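Local structure of lovastatin nonaketide synthase, polyketide synthase component (Aspergillus terreus, 7CPX) at residues 571-576 / 875-880; 633-638 / 846-851; 564-569 / 626-631. The protein catalyses, with its partner lovC, the condensation of malonyl units and the methylation and reduction of the growing chain that give dihydromonacolin L, a lovastatin precursor. The protein carries 2 engineered substitutions. All blocks are in the same frame, centred on the assembly; numbering follows the deposited sequence.

Contact 1: 571-576 / 875-880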
loop_
_atom_site.group_PDB
_atom_site.type_symbol
_atom_site.label_atom_id
_atom_site.label_comp_id
_atom_site.label_asym_id
_atom_site.label_seq_id
_atom_site.Cartn_x
_atom_site.Cartn_y
_atom_site.Cartn_z
ATOM N N PRO A 571 -79.925 -23.558 -21.211
ATOM C CA PRO A 571 -80.152 -24.995 -21.399
ATOM C C PRO A 571 -79.103 -25.828 -20.677
ATOM O O PRO A 571 -77.927 -25.465 -20.612
ATOM C CB PRO A 571 -80.069 -25.172 -22.919
ATOM C CG PRO A 571 -79.252 -24.021 -23.393
ATOM C CD PRO A 571 -79.583 -22.883 -22.475
ATOM N N GLY A 572 -79.545 -26.958 -20.134
ATOM C CA GLY A 572 -78.626 -27.914 -19.534
ATOM C C GLY A 572 -77.824 -27.372 -18.371
ATOM O O GLY A 572 -76.617 -27.632 -18.279
ATOM N N MET A 573 -78.462 -26.621 -17.478
ATOM C CA MET A 573 -77.776 -26.137 -16.290
ATOM C C MET A 573 -77.648 -27.253 -15.258
ATOM O O MET A 573 -78.527 -28.108 -15.122
ATOM C CB MET A 573 -78.522 -24.948 -15.686
ATOM C CG MET A 573 -78.612 -23.734 -16.600
ATOM S SD MET A 573 -77.280 -22.539 -16.374
ATOM C CE MET A 573 -75.904 -23.388 -17.144
ATOM N N LEU A 574 -76.532 -27.241 -14.531
ATOM C CA LEU A 574 -76.174 -28.226 -13.516
ATOM C C LEU A 574 -75.943 -29.616 -14.092
ATOM O O LEU A 574 -75.763 -30.565 -13.320
ATOM C CB LEU A 574 -77.231 -28.346 -12.408
ATOM C CG LEU A 574 -77.518 -27.125 -11.534
ATOM C CD1 LEU A 574 -78.423 -27.528 -10.376
ATOM C CD2 LEU A 574 -76.237 -26.488 -11.021
ATOM N N LYS A 575 -75.940 -29.777 -15.417
ATOM C CA LYS A 575 -75.762 -31.105 -15.993
ATOM C C LYS A 575 -74.412 -31.691 -15.597
ATOM O O LYS A 575 -74.312 -32.873 -15.249
ATOM C CB LYS A 575 -75.902 -31.040 -17.514
ATOM C CG LYS A 575 -74.848 -30.191 -18.207
ATOM C CD LYS A 575 -75.109 -30.094 -19.700
ATOM C CE LYS A 575 -73.996 -29.344 -20.412
ATOM N NZ LYS A 575 -73.872 -27.938 -19.939
ATOM N N ASN A 576 -73.359 -30.874 -15.643
ATOM C CA ASN A 576 -72.037 -31.359 -15.265
ATOM C C ASN A 576 -71.903 -31.471 -13.750
ATOM O O ASN A 576 -71.306 -32.430 -13.245
ATOM C CB ASN A 576 -70.962 -30.436 -15.834
ATOM C CG ASN A 576 -71.160 -30.154 -17.309
ATOM O OD1 ASN A 576 -71.322 -29.005 -17.718
ATOM N ND2 ASN A 576 -71.148 -31.207 -18.119
ATOM N N GLY A 875 -69.989 -14.171 -11.237
ATOM C CA GLY A 875 -70.951 -15.148 -11.705
ATOM C C GLY A 875 -70.479 -16.559 -11.404
ATOM O O GLY A 875 -69.281 -16.832 -11.368
ATOM N N CYS A 876 -71.440 -17.460 -11.186
ATOM C CA CYS A 876 -71.137 -18.836 -10.820
ATOM C C CYS A 876 -71.717 -19.875 -11.769
ATOM O O CYS A 876 -71.358 -21.053 -11.656
ATOM C CB CYS A 876 -71.639 -19.133 -9.399
ATOM S SG CYS A 876 -73.414 -18.904 -9.182
ATOM N N LEU A 877 -72.598 -19.488 -12.690
ATOM C CA LEU A 877 -73.109 -20.400 -13.715
ATOM C C LEU A 877 -73.312 -19.570 -14.979
ATOM O O LEU A 877 -74.343 -18.911 -15.141
ATOM C CB LEU A 877 -74.399 -21.082 -13.272
ATOM C CG LEU A 877 -74.555 -22.547 -13.688
ATOM C CD1 LEU A 877 -73.496 -23.420 -13.028
ATOM C CD2 LEU A 877 -75.945 -23.054 -13.347
ATOM N N GLU A 878 -72.322 -19.605 -15.868
ATOM C CA GLU A 878 -72.323 -18.763 -17.051
ATOM C C GLU A 878 -73.241 -19.346 -18.124
ATOM O O GLU A 878 -73.858 -20.402 -17.955
ATOM C CB GLU A 878 -70.899 -18.588 -17.575
ATOM C CG GLU A 878 -70.079 -17.561 -16.809
ATOM C CD GLU A 878 -69.783 -17.988 -15.386
ATOM O OE1 GLU A 878 -69.596 -19.200 -15.156
ATOM O OE2 GLU A 878 -69.744 -17.111 -14.497
ATOM N N ARG A 879 -73.329 -18.640 -19.248
ATOM C CA ARG A 879 -74.245 -18.991 -20.331
ATOM C C ARG A 879 -73.587 -20.050 -21.207
ATOM O O ARG A 879 -72.727 -19.743 -22.036
ATOM C CB ARG A 879 -74.609 -17.745 -21.131
ATOM C CG ARG A 879 -75.796 -17.913 -22.068
ATOM C CD ARG A 879 -75.369 -18.297 -23.475
ATOM N NE ARG A 879 -76.452 -18.104 -24.433
ATOM C CZ ARG A 879 -77.389 -19.003 -24.707
ATOM N NH1 ARG A 879 -77.407 -20.188 -24.117
ATOM N NH2 ARG A 879 -78.334 -18.705 -25.593
ATOM N N GLY A 880 -73.992 -21.304 -21.023
ATOM C CA GLY A 880 -73.489 -22.393 -21.835
ATOM C C GLY A 880 -72.123 -22.910 -21.446
ATOM O O GLY A 880 -71.555 -23.720 -22.188
#

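Contact 2: 633-638 / 846-851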
loop_
_atom_site.group_PDB
_atom_site.type_symbol
_atom_site.label_atom_id
_atom_site.label_comp_id
_atom_site.label_asym_id
_atom_site.label_seq_id
_atom_site.Cartn_x
_atom_site.Cartn_y
_atom_site.Cartn_z
ATOM N N ALA A 633 -83.833 -24.780 -8.641
ATOM C CA ALA A 633 -82.906 -25.827 -8.231
ATOM C C ALA A 633 -81.464 -25.416 -8.489
ATOM O O ALA A 633 -80.578 -25.700 -7.675
ATOM C CB ALA A 633 -83.228 -27.129 -8.964
ATOM N N VAL A 634 -81.208 -24.753 -9.618
ATOM C CA VAL A 634 -79.861 -24.270 -9.905
ATOM C C VAL A 634 -79.384 -23.357 -8.785
ATOM O O VAL A 634 -78.289 -23.530 -8.234
ATOM C CB VAL A 634 -79.834 -23.550 -11.266
ATOM C CG1 VAL A 634 -78.581 -22.700 -11.395
ATOM C CG2 VAL A 634 -79.921 -24.556 -12.401
ATOM N N GLN A 635 -80.213 -22.378 -8.422
ATOM C CA GLN A 635 -79.809 -21.413 -7.408
ATOM C C GLN A 635 -79.708 -22.063 -6.033
ATOM O O GLN A 635 -78.821 -21.718 -5.246
ATOM C CB GLN A 635 -80.788 -20.241 -7.396
ATOM C CG GLN A 635 -80.777 -19.455 -8.700
ATOM C CD GLN A 635 -81.841 -18.380 -8.757
ATOM O OE1 GLN A 635 -81.588 -17.225 -8.419
ATOM N NE2 GLN A 635 -83.038 -18.752 -9.196
ATOM N N ILE A 636 -80.592 -23.015 -5.730
ATOM C CA ILE A 636 -80.527 -23.711 -4.448
ATOM C C ILE A 636 -79.228 -24.498 -4.339
ATOM O O ILE A 636 -78.532 -24.451 -3.318
ATOM C CB ILE A 636 -81.754 -24.622 -4.268
ATOM C CG1 ILE A 636 -83.008 -23.776 -4.032
ATOM C CG2 ILE A 636 -81.532 -25.589 -3.113
ATOM C CD1 ILE A 636 -84.304 -24.543 -4.188
ATOM N N VAL A 637 -78.878 -25.236 -5.394
ATOM C CA VAL A 637 -77.643 -26.012 -5.377
ATOM C C VAL A 637 -76.441 -25.088 -5.250
ATOM O O VAL A 637 -75.512 -25.353 -4.478
ATOM C CB VAL A 637 -77.550 -26.894 -6.635
ATOM C CG1 VAL A 637 -76.159 -27.496 -6.764
ATOM C CG2 VAL A 637 -78.604 -27.988 -6.593
ATOM N N LEU A 638 -76.437 -23.989 -6.007
ATOM C CA LEU A 638 -75.297 -23.080 -5.967
ATOM C C LEU A 638 -75.144 -22.434 -4.594
ATOM O O LEU A 638 -74.028 -22.331 -4.075
ATOM C CB LEU A 638 -75.447 -22.019 -7.056
ATOM C CG LEU A 638 -75.327 -22.577 -8.477
ATOM C CD1 LEU A 638 -75.886 -21.602 -9.496
ATOM C CD2 LEU A 638 -73.879 -22.912 -8.801
ATOM N N ILE A 846 -72.428 -11.870 -5.630
ATOM C CA ILE A 846 -72.446 -13.072 -6.456
ATOM C C ILE A 846 -73.823 -13.198 -7.086
ATOM O O ILE A 846 -74.841 -13.183 -6.380
ATOM C CB ILE A 846 -72.101 -14.331 -5.647
ATOM C CG1 ILE A 846 -70.615 -14.339 -5.292
ATOM C CG2 ILE A 846 -72.466 -15.582 -6.433
ATOM C CD1 ILE A 846 -70.247 -15.357 -4.237
ATOM N N GLU A 847 -73.852 -13.329 -8.411
ATOM C CA GLU A 847 -75.082 -13.595 -9.151
ATOM C C GLU A 847 -75.334 -15.096 -9.107
ATOM O O GLU A 847 -74.948 -15.845 -10.005
ATOM C CB GLU A 847 -74.979 -13.087 -10.583
ATOM C CG GLU A 847 -76.230 -13.328 -11.414
ATOM C CD GLU A 847 -76.180 -12.633 -12.760
ATOM O OE1 GLU A 847 -75.287 -11.784 -12.961
ATOM O OE2 GLU A 847 -77.035 -12.935 -13.618
ATOM N N VAL A 848 -76.002 -15.534 -8.042
ATOM C CA VAL A 848 -76.319 -16.947 -7.886
ATOM C C VAL A 848 -77.233 -17.368 -9.025
ATOM O O VAL A 848 -78.314 -16.799 -9.217
ATOM C CB VAL A 848 -76.970 -17.210 -6.524
ATOM C CG1 VAL A 848 -77.165 -18.704 -6.309
ATOM C CG2 VAL A 848 -76.137 -16.607 -5.403
ATOM N N GLY A 849 -76.803 -18.362 -9.786
ATOM C CA GLY A 849 -77.615 -18.912 -10.857
ATOM C C GLY A 849 -77.088 -18.515 -12.229
ATOM O O GLY A 849 -75.908 -18.693 -12.524
ATOM N N CYS A 850 -77.968 -17.956 -13.056
ATOM C CA CYS A 850 -77.719 -17.826 -14.492
ATOM C C CYS A 850 -77.106 -16.461 -14.809
ATOM O O CYS A 850 -77.770 -15.506 -15.217
ATOM C CB CYS A 850 -79.011 -18.061 -15.260
ATOM S SG CYS A 850 -79.950 -19.460 -14.610
ATOM N N HIS A 851 -75.793 -16.391 -14.606
ATOM C CA HIS A 851 -75.010 -15.258 -15.065
ATOM C C HIS A 851 -75.029 -15.222 -16.594
ATOM O O HIS A 851 -75.112 -16.272 -17.240
ATOM C CB HIS A 851 -73.579 -15.391 -14.542
ATOM C CG HIS A 851 -72.754 -14.148 -14.662
ATOM N ND1 HIS A 851 -71.791 -13.986 -15.634
ATOM C CD2 HIS A 851 -72.728 -13.020 -13.913
ATOM C CE1 HIS A 851 -71.215 -12.806 -15.488
ATOM N NE2 HIS A 851 -71.768 -12.198 -14.453
#

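Contact 3: 564-569 / 626-631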
loop_
_atom_site.group_PDB
_atom_site.type_symbol
_atom_site.label_atom_id
_atom_site.label_comp_id
_atom_site.label_asym_id
_atom_site.label_seq_id
_atom_site.Cartn_x
_atom_site.Cartn_y
_atom_site.Cartn_z
ATOM N N THR A 564 -80.869 -14.957 -9.812
ATOM C CA THR A 564 -81.397 -14.852 -11.163
ATOM C C THR A 564 -82.790 -15.467 -11.249
ATOM O O THR A 564 -83.141 -16.376 -10.493
ATOM C CB THR A 564 -80.463 -15.547 -12.155
ATOM O OG1 THR A 564 -80.338 -16.932 -11.809
ATOM C CG2 THR A 564 -79.087 -14.896 -12.140
ATOM N N GLY A 565 -83.580 -14.966 -12.196
ATOM C CA GLY A 565 -84.960 -15.388 -12.335
ATOM C C GLY A 565 -85.278 -16.046 -13.661
ATOM O O GLY A 565 -84.378 -16.344 -14.451
ATOM N N GLN A 566 -86.564 -16.276 -13.911
ATOM C CA GLN A 566 -86.991 -16.890 -15.158
ATOM C C GLN A 566 -86.675 -15.976 -16.336
ATOM O O GLN A 566 -86.637 -14.749 -16.209
ATOM C CB GLN A 566 -88.487 -17.200 -15.117
ATOM C CG GLN A 566 -89.014 -17.901 -16.362
ATOM C CD GLN A 566 -90.479 -18.275 -16.247
ATOM O OE1 GLN A 566 -91.104 -18.072 -15.206
ATOM N NE2 GLN A 566 -91.035 -18.823 -17.321
ATOM N N GLY A 567 -86.445 -16.592 -17.494
ATOM C CA GLY A 567 -86.004 -15.886 -18.673
ATOM C C GLY A 567 -84.501 -15.812 -18.826
ATOM O O GLY A 567 -84.016 -15.512 -19.924
ATOM N N ALA A 568 -83.753 -16.076 -17.755
ATOM C CA ALA A 568 -82.301 -16.135 -17.802
ATOM C C ALA A 568 -81.761 -17.555 -17.746
ATOM O O ALA A 568 -80.559 -17.750 -17.958
ATOM C CB ALA A 568 -81.702 -15.325 -16.643
ATOM N N GLN A 569 -82.605 -18.545 -17.464
ATOM C CA GLN A 569 -82.139 -19.920 -17.365
ATOM C C GLN A 569 -81.581 -20.387 -18.703
ATOM O O GLN A 569 -82.187 -20.164 -19.755
ATOM C CB GLN A 569 -83.273 -20.838 -16.902
ATOM C CG GLN A 569 -84.305 -21.198 -17.969
ATOM C CD GLN A 569 -85.034 -19.990 -18.524
ATOM O OE1 GLN A 569 -84.856 -18.869 -18.049
ATOM N NE2 GLN A 569 -85.862 -20.216 -19.536
ATOM N N PHE A 626 -90.933 -26.233 -16.163
ATOM C CA PHE A 626 -89.558 -26.687 -16.004
ATOM C C PHE A 626 -88.572 -25.545 -15.835
ATOM O O PHE A 626 -87.630 -25.662 -15.050
ATOM C CB PHE A 626 -89.146 -27.533 -17.213
ATOM C CG PHE A 626 -90.122 -28.624 -17.545
ATOM C CD1 PHE A 626 -90.688 -29.394 -16.543
ATOM C CD2 PHE A 626 -90.486 -28.869 -18.858
ATOM C CE1 PHE A 626 -91.589 -30.395 -16.845
ATOM C CE2 PHE A 626 -91.387 -29.870 -19.167
ATOM C CZ PHE A 626 -91.940 -30.634 -18.159
ATOM N N SER A 627 -88.770 -24.434 -16.546
ATOM C CA SER A 627 -87.839 -23.316 -16.442
ATOM C C SER A 627 -87.820 -22.742 -15.030
ATOM O O SER A 627 -86.748 -22.437 -14.494
ATOM C CB SER A 627 -88.203 -22.232 -17.456
ATOM O OG SER A 627 -89.506 -21.732 -17.222
ATOM N N GLN A 628 -88.997 -22.586 -14.406
ATOM C CA GLN A 628 -89.022 -22.020 -13.057
ATOM C C GLN A 628 -88.356 -22.955 -12.057
ATOM O O GLN A 628 -87.375 -22.548 -11.407
ATOM C CB GLN A 628 -90.460 -21.678 -12.661
ATOM C CG GLN A 628 -91.080 -20.571 -13.495
ATOM C CD GLN A 628 -92.548 -20.364 -13.187
ATOM O OE1 GLN A 628 -93.141 -21.111 -12.409
ATOM N NE2 GLN A 628 -93.144 -19.346 -13.798
ATOM N N PRO A 629 -88.814 -24.197 -11.879
ATOM C CA PRO A 629 -88.114 -25.094 -10.948
ATOM C C PRO A 629 -86.678 -25.376 -11.348
ATOM O O PRO A 629 -85.846 -25.612 -10.468
ATOM C CB PRO A 629 -88.971 -26.366 -10.966
ATOM C CG PRO A 629 -89.734 -26.304 -12.229
ATOM C CD PRO A 629 -89.970 -24.855 -12.510
ATOM N N LEU A 630 -86.354 -25.364 -12.643
ATOM C CA LEU A 630 -84.965 -25.572 -13.046
ATOM C C LEU A 630 -84.068 -24.476 -12.487
ATOM O O LEU A 630 -83.026 -24.757 -11.883
ATOM C CB LEU A 630 -84.858 -25.627 -14.571
ATOM C CG LEU A 630 -83.436 -25.660 -15.138
ATOM C CD1 LEU A 630 -83.348 -26.634 -16.300
ATOM C CD2 LEU A 630 -82.994 -24.271 -15.579
ATOM N N CYS A 631 -84.462 -23.216 -12.673
ATOM C CA CYS A 631 -83.674 -22.111 -12.138
ATOM C C CYS A 631 -83.657 -22.141 -10.616
ATOM O O CYS A 631 -82.626 -21.853 -9.992
ATOM C CB CYS A 631 -84.228 -20.779 -12.642
ATOM S SG CYS A 631 -83.301 -19.332 -12.081
#

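Contact 1: 571-576 / 875-880
Met573 and Leu877 sit where a turn and a loop pass each other, Met573 CA and Leu877 CA lying 7.8 Å apart; at the start of one segment and the end of the other, Pro571 CA and Gly880 CA are separated by 7.2 Å. Segment 571-576 makes a type II beta turn from Gly572 to Lys575 and then enters a short helix with Leu574 at its N-cap position, while 875-880 is irregular after the edge strand. At these spacings the backbones do not pair, and side chains bridge the gap.

Met573 and Leu877 reach toward each other tip to tip. With CG anti to its carbonyl carbon (chi1 -62°), the methionine bends twice more, at chi2 and chi3, which brings both the sulfur and the terminal methyl to the leucine: Met573 SD touches Leu877 CD2 at 3.3 Å and Met573 CE lies 3.8 Å from Leu877 CG. A flexible, unbranched thioether suits this place because it can fold around a branched neighbour. Leu574 CD2 meets the same methyl, Leu877 CD2, at 4.2 Å, its side chain crossing that of Leu877 at about a right angle. Val634 of helix 624-644 closes this small apolar cluster.

Toward the surface, Pro571 CD lies 3.8 Å from Arg879 NH1, and the two side chains cross obliquely. The turn is also tied internally, since Lys575 NZ donates to Gly572 O at 3.2 Å. Gly572 and Gly880 both have positive phi, which glycine adopts easily. Together the segments join two loops that follow strands of a parallel sheet, 558-563 and 872-875, as expected in the alpha/beta core of a malonyl-CoA:ACP transacylase domain.

Contact 2: 633-638 / 846-851
Val848 O is gripped by Thr564, through a backbone hydrogen bond from its N and a weak one from its OG1, while Gln635 of the helix packs against it from across the contact. Gln635 CG comes to 3.7 Å from Val848 O. The amide oxygen OE1 is also near, but as modelled two acceptors face each other there and no bond joins them. Gln635 NE2 makes a weak hydrogen bond to Cys631 O, one turn back in its own helix, and also packs against Thr564 O.

The backbones come close at one point: Gln635 CA and Gly849 CA are only 4.8 Å apart. Gly849 suits this place twice over. It has positive phi, which glycine adopts easily, and with no side chain it lets Gln635 CG come to 3.9 Å from Gly849 CA. Around the bare backbone the helix lays aliphatic groups: Val634 CG1 is 3.9 Å from Gly849 CA, and Leu638 CD1 is 3.4 Å from Gly849 N.

Val848 completes the fit. Its CG1, anti to the backbone N (chi1 -174°), is directed at the helix, where it packs 3.8 Å from Leu638 CB and 4.1 Å from Gln635 CB. Compact, beta-branched valine suits both a strand and a close approach to a helix.

Helix 624-644 thus packs against Val848 and Gly849, where strand 844-848 leads into a turn, through van der Waals contacts. The chemistry implies a division of labour: Val848 O is taken by Thr564, so the close approach of the helix probably depends on shape, including the lack of a side chain at Gly849.

Contact 3: 564-569 / 626-631
The amides of Gln566 and Gln628 meet with their planes 77° apart. Gln628 NE2 donates to Gln566 OE1 at 2.8 Å, with an N-H...O angle of 156°. The acceptor lies almost in the amide plane of Gln628, whereas the donor is tilted 23° out of the carbonyl plane of Gln566. Over one face of the Gln566 amide sits Ser627 OG, 3.7 Å from Gln566 CD, and Gln628 CG lies on that same side, nearer the oxygen. Ser627 OG is also near Gln566 NE2, but the angle is too poor for a hydrogen bond; its firm bond goes to Tyr623 O, just ahead of helix 624-644.

A second flat group is the amide of Gln569. Ser627 CB lies over one of its faces, 3.7 Å from Gln569 NE2, and this nitrogen is hydrogen-bonded to Val621 O. A bend at chi2 curls Gln569 back, and its aliphatic part meets the helix: Gln569 CB is 3.7 Å from Leu630 CD2. Glutamine serves well here, combining methylenes for packing with an amide for backbone partners.

Farther along the helix, Cys631 SG approaches Thr564 O at 3.4 Å; the small side chain lets the loop lie against the helix, while Thr564 OG1 turns to Cys850 N.

Gly565 and Gly567 bracket Gln566 in a type II beta turn, the GQG signature of malonyl acyltransferases, whose glutamine backbone commonly contributes to the oxyanion hole. Here Gln566 OE1 has a weak bond with OG of Ser656, probably the nucleophile, and Gln566 O is hydrogen-bonded to His655 NE2. This chemistry is consistent with the Gln628 bond helping to orient Gln566 near the probable acyl-transfer centre.

Overall arrangement
All three contacts belong to the malonyl-CoA:ACP transacylase domain and share one core. Contacts 1 and 2 have centres about 9 Å apart and merge at Val634, whose CG1 touches Leu877 CD2. Contacts 2 and 3, about 10 Å apart between centres, both use helix 624-644 and are stitched by Thr564, whose OG1 lies 2.9 Å from Cys850 N. Contacts 1 and 3 are about 12 Å apart between centres, and their segments 571-576 and 564-569 are neighbours in one loop. Contact 3 reaches the probable GxSxG nucleophile elbow through Gln566, and contact 2 through Gln635, whose side chain touches Ser657 of helix 657-665.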